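Long-range contacts in histidine--tRNA ligase (Thermus thermophilus, PDB 1H4V), which catalyses the ATP-dependent attachment of L-histidine to tRNA(His), releasing AMP and diphosphate, and works as a homodimer: residues P101-M106 against Y129-S134; L39-F44 against T83-R88. All blocks are in the same frame, centred on the assembly; numbering follows the deposited sequence.

Contact 1. Residues P101-M106 against Y129-S134; sequences PVRLWM and YEALGS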
ATOM      1  N   PRO A 101     -10.190  -6.411 -24.281  1.00 25.27           N
ATOM      2  CA  PRO A 101      -9.118  -6.757 -23.340  1.00 23.36           C
ATOM      3  C   PRO A 101      -9.403  -6.408 -21.880  1.00 21.25           C
ATOM      4  O   PRO A 101     -10.265  -5.592 -21.572  1.00 21.67           O
ATOM      5  CB  PRO A 101      -7.934  -5.968 -23.875  1.00 22.25           C
ATOM      6  CG  PRO A 101      -8.592  -4.707 -24.343  1.00 23.11           C
ATOM      7  CD  PRO A 101      -9.816  -5.231 -25.082  1.00 23.86           C
ATOM      8  N   VAL A 102      -8.667  -7.042 -20.980  1.00 19.15           N
ATOM      9  CA  VAL A 102      -8.824  -6.757 -19.567  1.00 17.04           C
ATOM     10  C   VAL A 102      -7.682  -5.811 -19.219  1.00 16.05           C
ATOM     11  O   VAL A 102      -6.514  -6.133 -19.427  1.00 15.54           O
ATOM     12  CB  VAL A 102      -8.715  -8.027 -18.719  1.00 18.44           C
ATOM     13  CG1 VAL A 102      -8.866  -7.683 -17.255  1.00 14.30           C
ATOM     14  CG2 VAL A 102      -9.779  -9.028 -19.161  1.00 15.74           C
ATOM     15  N   ARG A 103      -8.030  -4.631 -18.722  1.00 13.30           N
ATOM     16  CA  ARG A 103      -7.030  -3.650 -18.357  1.00 11.64           C
ATOM     17  C   ARG A 103      -6.827  -3.677 -16.848  1.00 11.73           C
ATOM     18  O   ARG A 103      -7.780  -3.573 -16.073  1.00 10.48           O
ATOM     19  CB  ARG A 103      -7.458  -2.254 -18.832  1.00 11.36           C
ATOM     20  CG  ARG A 103      -7.492  -2.088 -20.357  1.00 12.87           C
ATOM     21  CD  ARG A 103      -7.791  -0.633 -20.727  1.00 17.81           C
ATOM     22  NE  ARG A 103      -7.874  -0.395 -22.166  1.00 17.94           N
ATOM     23  CZ  ARG A 103      -8.881  -0.791 -22.940  1.00 18.01           C
ATOM     24  NH1 ARG A 103      -9.909  -1.459 -22.427  1.00 15.76           N
ATOM     25  NH2 ARG A 103      -8.874  -0.492 -24.227  1.00 17.04           N
ATOM     26  N   LEU A 104      -5.578  -3.822 -16.424  1.00 11.65           N
ATOM     27  CA  LEU A 104      -5.280  -3.877 -14.993  1.00 11.09           C
ATOM     28  C   LEU A 104      -4.148  -2.935 -14.630  1.00 10.56           C
ATOM     29  O   LEU A 104      -3.289  -2.617 -15.456  1.00 12.71           O
ATOM     30  CB  LEU A 104      -4.872  -5.296 -14.581  1.00  9.35           C
ATOM     31  CG  LEU A 104      -5.763  -6.481 -14.971  1.00  7.79           C
ATOM     32  CD1 LEU A 104      -4.966  -7.764 -14.793  1.00  9.11           C
ATOM     33  CD2 LEU A 104      -7.018  -6.513 -14.132  1.00  2.95           C
ATOM     34  N   TRP A 105      -4.149  -2.471 -13.391  1.00  9.38           N
ATOM     35  CA  TRP A 105      -3.070  -1.621 -12.939  1.00  9.04           C
ATOM     36  C   TRP A 105      -2.804  -1.975 -11.494  1.00 10.71           C
ATOM     37  O   TRP A 105      -3.663  -2.533 -10.801  1.00  8.05           O
ATOM     38  CB  TRP A 105      -3.395  -0.128 -13.095  1.00  7.38           C
ATOM     39  CG  TRP A 105      -4.267   0.446 -12.032  1.00  9.48           C
ATOM     40  CD1 TRP A 105      -5.631   0.448 -11.996  1.00  8.59           C
ATOM     41  CD2 TRP A 105      -3.830   1.117 -10.849  1.00 10.59           C
ATOM     42  NE1 TRP A 105      -6.073   1.083 -10.861  1.00 10.03           N
ATOM     43  CE2 TRP A 105      -4.990   1.501 -10.135  1.00 10.48           C
ATOM     44  CE3 TRP A 105      -2.570   1.425 -10.317  1.00 12.72           C
ATOM     45  CZ2 TRP A 105      -4.931   2.190  -8.914  1.00 11.47           C
ATOM     46  CZ3 TRP A 105      -2.512   2.113  -9.098  1.00 15.50           C
ATOM     47  CH2 TRP A 105      -3.691   2.484  -8.412  1.00 13.17           C
ATOM     48  N   MET A 106      -1.601  -1.642 -11.044  1.00 12.50           N
ATOM     49  CA  MET A 106      -1.187  -1.955  -9.696  1.00 13.42           C
ATOM     50  C   MET A 106      -0.022  -1.061  -9.290  1.00 14.02           C
ATOM     51  O   MET A 106       0.773  -0.612 -10.120  1.00 13.85           O
ATOM     52  CB  MET A 106      -0.780  -3.435  -9.652  1.00 18.53           C
ATOM     53  CG  MET A 106      -0.119  -3.938  -8.376  1.00 21.90           C
ATOM     54  SD  MET A 106       0.067  -5.753  -8.458  1.00 34.34           S
ATOM     55  CE  MET A 106       1.707  -5.956  -9.189  1.00 24.39           C
ATOM     56  N   TYR A 129       0.761  -1.123 -15.404  1.00 10.30           N
ATOM     57  CA  TYR A 129      -0.458  -1.072 -16.188  1.00 12.78           C
ATOM     58  C   TYR A 129      -0.345  -2.211 -17.199  1.00 14.30           C
ATOM     59  O   TYR A 129       0.675  -2.353 -17.867  1.00 13.25           O
ATOM     60  CB  TYR A 129      -0.584   0.240 -16.953  1.00 11.00           C
ATOM     61  CG  TYR A 129      -1.683   0.181 -17.990  1.00 13.02           C
ATOM     62  CD1 TYR A 129      -3.030   0.220 -17.616  1.00 14.36           C
ATOM     63  CD2 TYR A 129      -1.381   0.047 -19.340  1.00 11.98           C
ATOM     64  CE1 TYR A 129      -4.046   0.128 -18.563  1.00 10.95           C
ATOM     65  CE2 TYR A 129      -2.385  -0.052 -20.297  1.00 12.52           C
ATOM     66  CZ  TYR A 129      -3.715  -0.009 -19.900  1.00 16.13           C
ATOM     67  OH  TYR A 129      -4.707  -0.102 -20.845  1.00 17.67           O
ATOM     68  N   GLU A 130      -1.400  -2.998 -17.321  1.00 15.46           N
ATOM     69  CA  GLU A 130      -1.404  -4.127 -18.237  1.00 18.03           C
ATOM     70  C   GLU A 130      -2.759  -4.287 -18.950  1.00 17.36           C
ATOM     71  O   GLU A 130      -3.820  -4.261 -18.320  1.00 17.41           O
ATOM     72  CB  GLU A 130      -1.078  -5.399 -17.442  1.00 19.45           C
ATOM     73  CG  GLU A 130       0.217  -6.114 -17.809  1.00 31.44           C
ATOM     74  CD  GLU A 130       1.464  -5.236 -17.792  1.00 33.78           C
ATOM     75  OE1 GLU A 130       2.129  -5.151 -18.841  1.00 34.37           O
ATOM     76  OE2 GLU A 130       1.794  -4.643 -16.744  1.00 39.04           O
ATOM     77  N   ALA A 131      -2.707  -4.436 -20.268  1.00 16.85           N
ATOM     78  CA  ALA A 131      -3.893  -4.645 -21.101  1.00 15.38           C
ATOM     79  C   ALA A 131      -3.690  -6.030 -21.704  1.00 15.91           C
ATOM     80  O   ALA A 131      -2.869  -6.208 -22.595  1.00 15.95           O
ATOM     81  CB  ALA A 131      -3.953  -3.599 -22.202  1.00 13.64           C
ATOM     82  N   LEU A 132      -4.438  -7.011 -21.210  1.00 18.07           N
ATOM     83  CA  LEU A 132      -4.305  -8.393 -21.668  1.00 16.84           C
ATOM     84  C   LEU A 132      -5.484  -8.914 -22.471  1.00 17.67           C
ATOM     85  O   LEU A 132      -6.635  -8.592 -22.174  1.00 17.80           O
ATOM     86  CB  LEU A 132      -4.116  -9.306 -20.462  1.00 15.29           C
ATOM     87  CG  LEU A 132      -3.104  -8.811 -19.441  1.00 17.30           C
ATOM     88  CD1 LEU A 132      -3.306  -9.521 -18.110  1.00 26.80           C
ATOM     89  CD2 LEU A 132      -1.721  -9.041 -19.977  1.00 21.19           C
ATOM     90  N   GLY A 133      -5.183  -9.734 -23.477  1.00 19.04           N
ATOM     91  CA  GLY A 133      -6.222 -10.333 -24.291  1.00 19.35           C
ATOM     92  C   GLY A 133      -6.356  -9.882 -25.730  1.00 19.77           C
ATOM     93  O   GLY A 133      -7.149 -10.449 -26.473  1.00 22.78           O
ATOM     94  N   SER A 134      -5.593  -8.886 -26.151  1.00 18.91           N
ATOM     95  CA  SER A 134      -5.718  -8.423 -27.521  1.00 19.34           C
ATOM     96  C   SER A 134      -4.403  -8.039 -28.186  1.00 20.83           C
ATOM     97  O   SER A 134      -3.477  -7.558 -27.538  1.00 21.44           O
ATOM     98  CB  SER A 134      -6.685  -7.236 -27.573  1.00 18.02           C
ATOM     99  OG  SER A 134      -6.792  -6.738 -28.894  1.00 21.24           O
TER
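Y129 sits opposite W105 in a non-hydrogen-bonded antiparallel pair, but its ring lies alongside R103. With CG anti to the backbone N (chi1 168°), the phenol runs beside the R103 side chain in the same direction, and Y129 OH ends 3.1 Å from R103 CD. The hydroxyl lies at the guanidinium edge, near its plane, with ring and guanidinium 33° apart; the charge of R103 is met by a salt bridge from NE to E142. At E130 the strands exchange two backbone bonds, L104 N to E130 O at 2.6 Å and E130 N to L104 O at 2.7 Å. A131 returns to the Y129 face, with A131 CB 4.3 Å from R103 CG. L132 and V102 exchange a second pair of backbone hydrogen bonds: V102 N reaches L132 O at 2.8 Å and L132 N reaches V102 O at 2.9 Å. The L132 side chain crosses that of L104 at about a right angle, their CD1 atoms 4.1 Å apart, on the face covered by helix 83-92. Past the strand, G133 takes a positive phi of 111° and turns the chain, and S134 CB then packs 4.1 Å from P101 CB; L361 of the second subunit touches both residues. This antiparallel pair, the open end of the hairpin of strands 102-111 and 123-132, is consistent with motif 2 of class II synthetases, two antiparallel strands joined by a loop.

Contact 2. Residues L39-F44 against T83-R88; sequences LVTPIF and TAAMVR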
ATOM      1  N   LEU A  39      -5.550  -3.978  -9.125  1.00 14.01           N
ATOM      2  CA  LEU A  39      -5.247  -5.322  -8.659  1.00 19.14           C
ATOM      3  C   LEU A  39      -4.030  -5.303  -7.726  1.00 20.97           C
ATOM      4  O   LEU A  39      -3.029  -4.637  -8.010  1.00 23.71           O
ATOM      5  CB  LEU A  39      -4.984  -6.208  -9.881  1.00 21.50           C
ATOM      6  CG  LEU A  39      -4.512  -7.665  -9.825  1.00 24.34           C
ATOM      7  CD1 LEU A  39      -3.128  -7.696  -9.259  1.00 31.17           C
ATOM      8  CD2 LEU A  39      -5.467  -8.524  -9.006  1.00 26.79           C
ATOM      9  N   VAL A  40      -4.125  -6.001  -6.600  1.00 19.82           N
ATOM     10  CA  VAL A  40      -2.995  -6.080  -5.677  1.00 17.40           C
ATOM     11  C   VAL A  40      -2.586  -7.553  -5.538  1.00 17.89           C
ATOM     12  O   VAL A  40      -3.365  -8.370  -5.047  1.00 18.80           O
ATOM     13  CB  VAL A  40      -3.335  -5.538  -4.259  1.00 17.85           C
ATOM     14  CG1 VAL A  40      -2.098  -5.652  -3.370  1.00 10.56           C
ATOM     15  CG2 VAL A  40      -3.799  -4.077  -4.326  1.00 11.04           C
ATOM     16  N   THR A  41      -1.380  -7.896  -5.983  1.00 15.20           N
ATOM     17  CA  THR A  41      -0.916  -9.274  -5.869  1.00 13.78           C
ATOM     18  C   THR A  41      -0.097  -9.429  -4.600  1.00 14.35           C
ATOM     19  O   THR A  41       0.257  -8.437  -3.955  1.00 13.06           O
ATOM     20  CB  THR A  41      -0.040  -9.689  -7.064  1.00 14.82           C
ATOM     21  OG1 THR A  41       1.160  -8.903  -7.085  1.00 21.45           O
ATOM     22  CG2 THR A  41      -0.792  -9.485  -8.357  1.00 12.66           C
ATOM     23  N   PRO A  42       0.212 -10.677  -4.216  1.00 14.12           N
ATOM     24  CA  PRO A  42       1.002 -10.894  -3.001  1.00 13.65           C
ATOM     25  C   PRO A  42       2.444 -10.407  -3.112  1.00 13.77           C
ATOM     26  O   PRO A  42       2.984 -10.244  -4.206  1.00 13.03           O
ATOM     27  CB  PRO A  42       0.919 -12.407  -2.807  1.00 12.38           C
ATOM     28  CG  PRO A  42      -0.432 -12.736  -3.358  1.00 13.72           C
ATOM     29  CD  PRO A  42      -0.428 -11.935  -4.643  1.00 14.63           C
ATOM     30  N   ILE A  43       3.058 -10.168  -1.959  1.00 13.20           N
ATOM     31  CA  ILE A  43       4.440  -9.720  -1.905  1.00 14.14           C
ATOM     32  C   ILE A  43       5.386 -10.815  -2.425  1.00 13.85           C
ATOM     33  O   ILE A  43       6.426 -10.525  -3.005  1.00 12.93           O
ATOM     34  CB  ILE A  43       4.819  -9.347  -0.462  1.00 15.10           C
ATOM     35  CG1 ILE A  43       3.993  -8.132  -0.003  1.00 16.19           C
ATOM     36  CG2 ILE A  43       6.303  -9.107  -0.361  1.00 14.43           C
ATOM     37  CD1 ILE A  43       4.273  -6.827  -0.749  1.00 12.76           C
ATOM     38  N   PHE A  44       5.031 -12.076  -2.207  1.00 16.47           N
ATOM     39  CA  PHE A  44       5.856 -13.180  -2.693  1.00 19.30           C
ATOM     40  C   PHE A  44       5.013 -14.218  -3.415  1.00 20.83           C
ATOM     41  O   PHE A  44       3.801 -14.305  -3.209  1.00 21.36           O
ATOM     42  CB  PHE A  44       6.646 -13.844  -1.549  1.00 19.79           C
ATOM     43  CG  PHE A  44       5.796 -14.380  -0.422  1.00 20.33           C
ATOM     44  CD1 PHE A  44       4.931 -15.451  -0.622  1.00 20.78           C
ATOM     45  CD2 PHE A  44       5.891 -13.828   0.851  1.00 22.80           C
ATOM     46  CE1 PHE A  44       4.166 -15.968   0.435  1.00 21.17           C
ATOM     47  CE2 PHE A  44       5.132 -14.335   1.915  1.00 27.23           C
ATOM     48  CZ  PHE A  44       4.266 -15.411   1.702  1.00 23.13           C
ATOM     49  N   THR A  83       4.445  -7.479 -14.030  1.00 18.47           N
ATOM     50  CA  THR A  83       3.811  -8.160 -15.166  1.00 17.69           C
ATOM     51  C   THR A  83       3.488  -9.636 -14.997  1.00 17.06           C
ATOM     52  O   THR A  83       2.336 -10.027 -15.171  1.00 16.23           O
ATOM     53  CB  THR A  83       4.633  -7.987 -16.468  1.00 20.49           C
ATOM     54  OG1 THR A  83       4.935  -6.597 -16.664  1.00 19.21           O
ATOM     55  CG2 THR A  83       3.823  -8.487 -17.677  1.00 18.17           C
ATOM     56  N   ALA A  84       4.486 -10.456 -14.666  1.00 15.88           N
ATOM     57  CA  ALA A  84       4.249 -11.886 -14.489  1.00 14.52           C
ATOM     58  C   ALA A  84       3.192 -12.162 -13.417  1.00 14.50           C
ATOM     59  O   ALA A  84       2.369 -13.064 -13.568  1.00 14.29           O
ATOM     60  CB  ALA A  84       5.546 -12.607 -14.139  1.00 15.83           C
ATOM     61  N   ALA A  85       3.220 -11.388 -12.337  1.00 14.21           N
ATOM     62  CA  ALA A  85       2.254 -11.555 -11.248  1.00 15.47           C
ATOM     63  C   ALA A  85       0.841 -11.227 -11.721  1.00 16.58           C
ATOM     64  O   ALA A  85      -0.118 -11.898 -11.349  1.00 20.08           O
ATOM     65  CB  ALA A  85       2.622 -10.660 -10.078  1.00 12.47           C
ATOM     66  N   MET A  86       0.717 -10.195 -12.544  1.00 17.72           N
ATOM     67  CA  MET A  86      -0.589  -9.792 -13.061  1.00 18.41           C
ATOM     68  C   MET A  86      -1.118 -10.816 -14.047  1.00 16.31           C
ATOM     69  O   MET A  86      -2.301 -11.149 -14.007  1.00 17.38           O
ATOM     70  CB  MET A  86      -0.501  -8.394 -13.685  1.00 15.38           C
ATOM     71  CG  MET A  86      -0.202  -7.355 -12.611  1.00 21.40           C
ATOM     72  SD  MET A  86       0.360  -5.760 -13.170  1.00 28.25           S
ATOM     73  CE  MET A  86      -1.240  -4.975 -13.517  1.00 16.72           C
ATOM     74  N   VAL A  87      -0.243 -11.320 -14.913  1.00 14.58           N
ATOM     75  CA  VAL A  87      -0.636 -12.351 -15.880  1.00 14.82           C
ATOM     76  C   VAL A  87      -1.059 -13.600 -15.104  1.00 15.54           C
ATOM     77  O   VAL A  87      -2.036 -14.259 -15.456  1.00 17.29           O
ATOM     78  CB  VAL A  87       0.530 -12.742 -16.816  1.00 14.82           C
ATOM     79  CG1 VAL A  87       0.145 -13.977 -17.633  1.00 15.86           C
ATOM     80  CG2 VAL A  87       0.875 -11.589 -17.740  1.00  8.29           C
ATOM     81  N   ARG A  88      -0.321 -13.909 -14.037  1.00 15.57           N
ATOM     82  CA  ARG A  88      -0.617 -15.063 -13.199  1.00 15.03           C
ATOM     83  C   ARG A  88      -1.988 -14.888 -12.550  1.00 17.00           C
ATOM     84  O   ARG A  88      -2.704 -15.861 -12.316  1.00 17.18           O
ATOM     85  CB  ARG A  88       0.476 -15.226 -12.134  1.00 15.70           C
ATOM     86  CG  ARG A  88       0.438 -16.532 -11.326  1.00 13.62           C
ATOM     87  CD  ARG A  88      -0.607 -16.476 -10.216  1.00 18.92           C
ATOM     88  NE  ARG A  88      -0.365 -15.351  -9.317  1.00 21.49           N
ATOM     89  CZ  ARG A  88      -1.311 -14.736  -8.619  1.00 21.14           C
ATOM     90  NH1 ARG A  88      -2.570 -15.135  -8.708  1.00 25.77           N
ATOM     91  NH2 ARG A  88      -1.003 -13.707  -7.850  1.00 22.04           N
TER
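T41 and P42 meet A85 and R88 where the loop after strand 37-38, probably the end of class II motif 1 with P42 as its characteristic proline, passes helix 83-92 beside the dimer interface. The van der Waals packing centres on T41, which presents both its branches to one methyl group: OG1 lies 3.8 Å and CG2 4.0 Å from A85 CB. This fork results from the side-chain rotation, which sets OG1 between the backbone N and the carbonyl carbon (chi1 64°) and leaves CG2 beside the N. Two residues earlier, L39 CD1 touches M86 CG more loosely, at 4.5 Å. No hydrogen bond links the two segments, so the fit is one of shape, and T41 OG1 has a weak hydrogen bond to R79 instead.

The charged part belongs to R88. Its NE pairs with E45 and its NH1 with both E92 and D11 of the second subunit, three carboxylates that would hold the guanidinium in place and balance its charge. D11 of that subunit also packs on T41 and P42. Bends at chi2 and chi3 fold the R88 chain over, bringing its guanidinium against the loop, where it meets the proline ring obliquely, with R88 NH2 3.7 Å from P42 CD.

In the fold
Both segments of contact 2 precede those of contact 1 in the sequence, and helix 83-92 is followed, after a short linker, by strand 102-111. The centres of the contacts are about 12 Å apart within the catalytic region, and they touch directly: W105 O probably accepts a hydrogen bond from L39 N, 2.9 Å away, while M106 packs on L39 and T41. The helix used in contact 2 lies across one face of the sheet to which contact 1 belongs, M86 CE approaching L104 O. The loop of contact 2 runs on from the sheet's edge strand, 37-38, beside strand 102-111. Both contacts also touch the second subunit, so the same elements pack on each other and on the partner.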